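Local coordinates for protein E (Haemophilus influenzae, PDB 3ZH5) that acts as a multifunctional adhesin, binding host epithelial cells and the host proteins vitronectin, laminin and plasminogen, at residues 24-32 with 43-51. Numbering follows the deposited sequence.
Sequences NYYIDSESI and HFDAVVNLD. With EDO (1,2-ethanediol), chain C.
The hydroxyl of S31 works in two directions at once: OG accepts the backbone N-H of D45 at 2.8 Å (N to OG), nearly straight at 170°, and donates to D28 O at 2.7 Å. A chi1 of 79° sets OG between D28 O, back across the turn, and the N-H of D45 on the adjacent strand. D28 O also takes the backbone N-H of S31, closing a type I turn, while D28 OD1 accepts the N-H of E30 from above the carboxylate plane, forming an Asx turn. The corner is thus tied to the neighbouring strand by a side chain. D28 and D45 place their carboxylates close together, and R68 forms salt bridges to both, presumably easing their repulsion.

Ahead of the corner, strand 25-28 runs antiparallel to strand 43-50 as part of a beta hairpin within the antiparallel sheet, with Y26 and V47 a hydrogen-bonded pair. On the face turned to helix 115-128, the Y25 ring lies obliquely against V48, CD2 to CG2 3.5 Å, and its OH reaches A46 CB at 3.3 Å. The Y26 ring lies on the other face; a water joins its OH (2.6 Å) to N24 OD1 and N49 ND2, R18 NH2 also hydrogen-bonds to that OH, and N49 OD1 is hydrogen-bonded to W92 N.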
loop_
_atom_site.group_PDB
_atom_site.type_symbol
_atom_site.label_atom_id
_atom_site.label_comp_id
_atom_site.label_asym_id
_atom_site.label_seq_id
_atom_site.Cartn_x
_atom_site.Cartn_y
_atom_site.Cartn_z
ATOM N N ASN A 24 -7.854 -0.462 -7.643
ATOM C CA ASN A 24 -7.675 0.648 -6.689
ATOM C C ASN A 24 -6.563 0.445 -5.690
ATOM O O ASN A 24 -6.489 1.187 -4.729
ATOM C CB ASN A 24 -8.982 0.907 -5.949
ATOM C CG ASN A 24 -10.065 1.346 -6.908
ATOM O OD1 ASN A 24 -9.815 2.252 -7.707
ATOM N ND2 ASN A 24 -11.230 0.672 -6.902
ATOM N N TYR A 25 -5.745 -0.573 -5.897
ATOM C CA TYR A 25 -4.634 -0.834 -4.983
ATOM C C TYR A 25 -3.369 -0.497 -5.753
ATOM O O TYR A 25 -3.206 -0.965 -6.885
ATOM C CB TYR A 25 -4.631 -2.314 -4.584
ATOM C CG TYR A 25 -3.792 -2.634 -3.364
ATOM C CD1 TYR A 25 -2.428 -2.543 -3.420
ATOM C CD2 TYR A 25 -4.377 -3.056 -2.169
ATOM C CE1 TYR A 25 -1.636 -2.827 -2.305
ATOM C CE2 TYR A 25 -3.611 -3.357 -1.058
ATOM C CZ TYR A 25 -2.237 -3.244 -1.129
ATOM O OH TYR A 25 -1.448 -3.522 -0.031
ATOM N N TYR A 26 -2.498 0.318 -5.170
ATOM C CA TYR A 26 -1.300 0.795 -5.873
ATOM C C TYR A 26 -0.029 0.713 -5.012
ATOM O O TYR A 26 -0.085 0.691 -3.780
ATOM C CB TYR A 26 -1.450 2.279 -6.239
ATOM C CG TYR A 26 -2.651 2.634 -7.062
ATOM C CD1 TYR A 26 -3.898 2.841 -6.467
ATOM C CD2 TYR A 26 -2.548 2.779 -8.445
ATOM C CE1 TYR A 26 -5.038 3.172 -7.248
ATOM C CE2 TYR A 26 -3.672 3.112 -9.217
ATOM C CZ TYR A 26 -4.893 3.329 -8.608
ATOM O OH TYR A 26 -6.009 3.647 -9.401
ATOM N N ILE A 27 1.115 0.664 -5.672
ATOM C CA ILE A 27 2.410 0.918 -5.005
ATOM C C ILE A 27 2.754 2.370 -5.261
ATOM O O ILE A 27 2.618 2.837 -6.382
ATOM C CB ILE A 27 3.532 0.103 -5.639
ATOM C CG1 ILE A 27 3.304 -1.383 -5.397
ATOM C CG2 ILE A 27 4.928 0.570 -5.134
ATOM C CD1 ILE A 27 4.076 -2.221 -6.330
ATOM N N ASP A 28 3.152 3.110 -4.233
ATOM C CA ASP A 28 3.554 4.479 -4.452
ATOM C C ASP A 28 5.034 4.382 -4.746
ATOM O O ASP A 28 5.867 4.098 -3.854
ATOM C CB ASP A 28 3.184 5.361 -3.260
ATOM C CG ASP A 28 3.846 6.745 -3.293
ATOM O OD1 ASP A 28 4.547 7.087 -4.278
ATOM O OD2 ASP A 28 3.609 7.523 -2.329
ATOM N N SER A 29 5.359 4.588 -6.025
ATOM C CA SER A 29 6.700 4.323 -6.531
ATOM C C SER A 29 7.727 5.241 -5.850
ATOM O O SER A 29 8.864 4.843 -5.602
ATOM C CB SER A 29 6.726 4.501 -8.049
ATOM O OG SER A 29 7.829 3.840 -8.607
ATOM N N GLU A 30 7.287 6.441 -5.505
ATOM C CA GLU A 30 8.167 7.470 -4.961
ATOM C C GLU A 30 8.632 7.105 -3.556
ATOM O O GLU A 30 9.737 7.503 -3.136
ATOM C CB GLU A 30 7.434 8.814 -4.938
ATOM C CG GLU A 30 8.293 10.023 -4.568
ATOM C CD GLU A 30 8.551 10.125 -3.066
ATOM O OE1 GLU A 30 7.828 9.445 -2.296
ATOM O OE2 GLU A 30 9.486 10.866 -2.662
ATOM N N SER A 31 7.791 6.356 -2.852
ATOM C CA SER A 31 8.039 5.939 -1.467
ATOM C C SER A 31 9.018 4.779 -1.270
ATOM O O SER A 31 9.395 4.467 -0.121
ATOM C CB SER A 31 6.690 5.535 -0.844
ATOM O OG SER A 31 6.287 4.237 -1.228
ATOM N N ILE A 32 9.507 4.193 -2.350
ATOM C CA ILE A 32 10.332 2.978 -2.273
ATOM C C ILE A 32 11.733 3.289 -1.713
ATOM O O ILE A 32 12.402 4.237 -2.146
ATOM C CB ILE A 32 10.441 2.295 -3.668
ATOM C CG1 ILE A 32 9.072 1.744 -4.052
ATOM C CG2 ILE A 32 11.531 1.198 -3.714
ATOM C CD1 ILE A 32 8.927 1.165 -5.450
ATOM N N HIS A 43 11.480 -1.260 1.309
ATOM C CA HIS A 43 10.378 -0.600 2.008
ATOM C C HIS A 43 9.542 0.200 1.016
ATOM O O HIS A 43 10.084 0.876 0.112
ATOM C CB HIS A 43 10.851 0.382 3.097
ATOM C CG HIS A 43 11.664 -0.214 4.215
ATOM N ND1 HIS A 43 11.610 0.278 5.490
ATOM C CD2 HIS A 43 12.578 -1.211 4.237
ATOM C CE1 HIS A 43 12.421 -0.417 6.274
ATOM N NE2 HIS A 43 13.006 -1.339 5.533
ATOM N N PHE A 44 8.222 0.156 1.171
ATOM C CA PHE A 44 7.329 0.922 0.287
ATOM C C PHE A 44 5.973 1.189 0.879
ATOM O O PHE A 44 5.540 0.440 1.741
ATOM C CB PHE A 44 7.155 0.206 -1.058
ATOM C CG PHE A 44 6.377 -1.079 -0.994
ATOM C CD1 PHE A 44 7.001 -2.278 -0.724
ATOM C CD2 PHE A 44 5.033 -1.098 -1.300
ATOM C CE1 PHE A 44 6.279 -3.467 -0.713
ATOM C CE2 PHE A 44 4.310 -2.287 -1.279
ATOM C CZ PHE A 44 4.949 -3.465 -0.978
ATOM N N ASP A 45 5.281 2.237 0.421
ATOM C CA ASP A 45 3.856 2.409 0.746
ATOM C C ASP A 45 2.926 1.752 -0.268
ATOM O O ASP A 45 3.065 1.925 -1.457
ATOM C CB ASP A 45 3.461 3.873 0.849
ATOM C CG ASP A 45 4.106 4.584 2.024
ATOM O OD1 ASP A 45 4.622 3.907 2.956
ATOM O OD2 ASP A 45 4.056 5.833 2.031
ATOM N N ALA A 46 1.957 0.993 0.220
ATOM C CA ALA A 46 0.829 0.596 -0.620
ATOM C C ALA A 46 -0.226 1.669 -0.388
ATOM O O ALA A 46 -0.360 2.158 0.734
ATOM C CB ALA A 46 0.325 -0.762 -0.214
ATOM N N VAL A 47 -0.999 2.027 -1.427
ATOM C CA VAL A 47 -2.010 3.077 -1.288
ATOM C C VAL A 47 -3.299 2.555 -1.894
ATOM O O VAL A 47 -3.278 2.127 -3.025
ATOM C CB VAL A 47 -1.604 4.357 -2.010
ATOM C CG1 VAL A 47 -2.742 5.311 -2.084
ATOM C CG2 VAL A 47 -0.428 5.014 -1.250
ATOM N N VAL A 48 -4.380 2.564 -1.127
ATOM C CA VAL A 48 -5.681 2.062 -1.607
ATOM C C VAL A 48 -6.685 3.174 -1.682
ATOM O O VAL A 48 -6.962 3.803 -0.674
ATOM C CB VAL A 48 -6.270 0.999 -0.663
ATOM C CG1 VAL A 48 -7.561 0.472 -1.208
ATOM C CG2 VAL A 48 -5.281 -0.137 -0.454
ATOM N N ASN A 49 -7.252 3.415 -2.868
ATOM C CA ASN A 49 -8.370 4.335 -2.970
ATOM C C ASN A 49 -9.655 3.564 -2.665
ATOM O O ASN A 49 -9.925 2.523 -3.273
ATOM C CB ASN A 49 -8.408 4.988 -4.350
ATOM C CG ASN A 49 -7.269 5.925 -4.568
ATOM O OD1 ASN A 49 -6.693 6.443 -3.611
ATOM N ND2 ASN A 49 -6.932 6.178 -5.829
ATOM N N LEU A 50 -10.430 4.069 -1.708
ATOM C CA LEU A 50 -11.572 3.342 -1.150
ATOM C C LEU A 50 -12.849 3.481 -1.960
ATOM O O LEU A 50 -13.056 4.481 -2.643
ATOM C CB LEU A 50 -11.868 3.823 0.274
ATOM C CG LEU A 50 -10.772 3.595 1.308
ATOM C CD1 LEU A 50 -11.161 4.295 2.592
ATOM C CD2 LEU A 50 -10.544 2.121 1.530
ATOM N N ASP A 51 -13.704 2.466 -1.832
ATOM C CA ASP A 51 -15.023 2.394 -2.495
ATOM C C ASP A 51 -16.122 2.948 -1.611
ATOM O O ASP A 51 -17.235 3.209 -2.053
ATOM C CB ASP A 51 -15.364 0.939 -2.785
ATOM C CG ASP A 51 -15.004 0.534 -4.188
ATOM O OD1 ASP A 51 -15.310 1.327 -5.103
ATOM O OD2 ASP A 51 -14.411 -0.558 -4.376
HETATM C C1 EDO C . 14.183 -4.412 8.010
HETATM O O1 EDO C . 14.360 -5.784 8.408
HETATM C C2 EDO C . 15.411 -3.912 7.246
HETATM O O2 EDO C . 15.076 -2.846 6.326
HETATM O O HOH W 1 -8.062 4.291 -7.942
#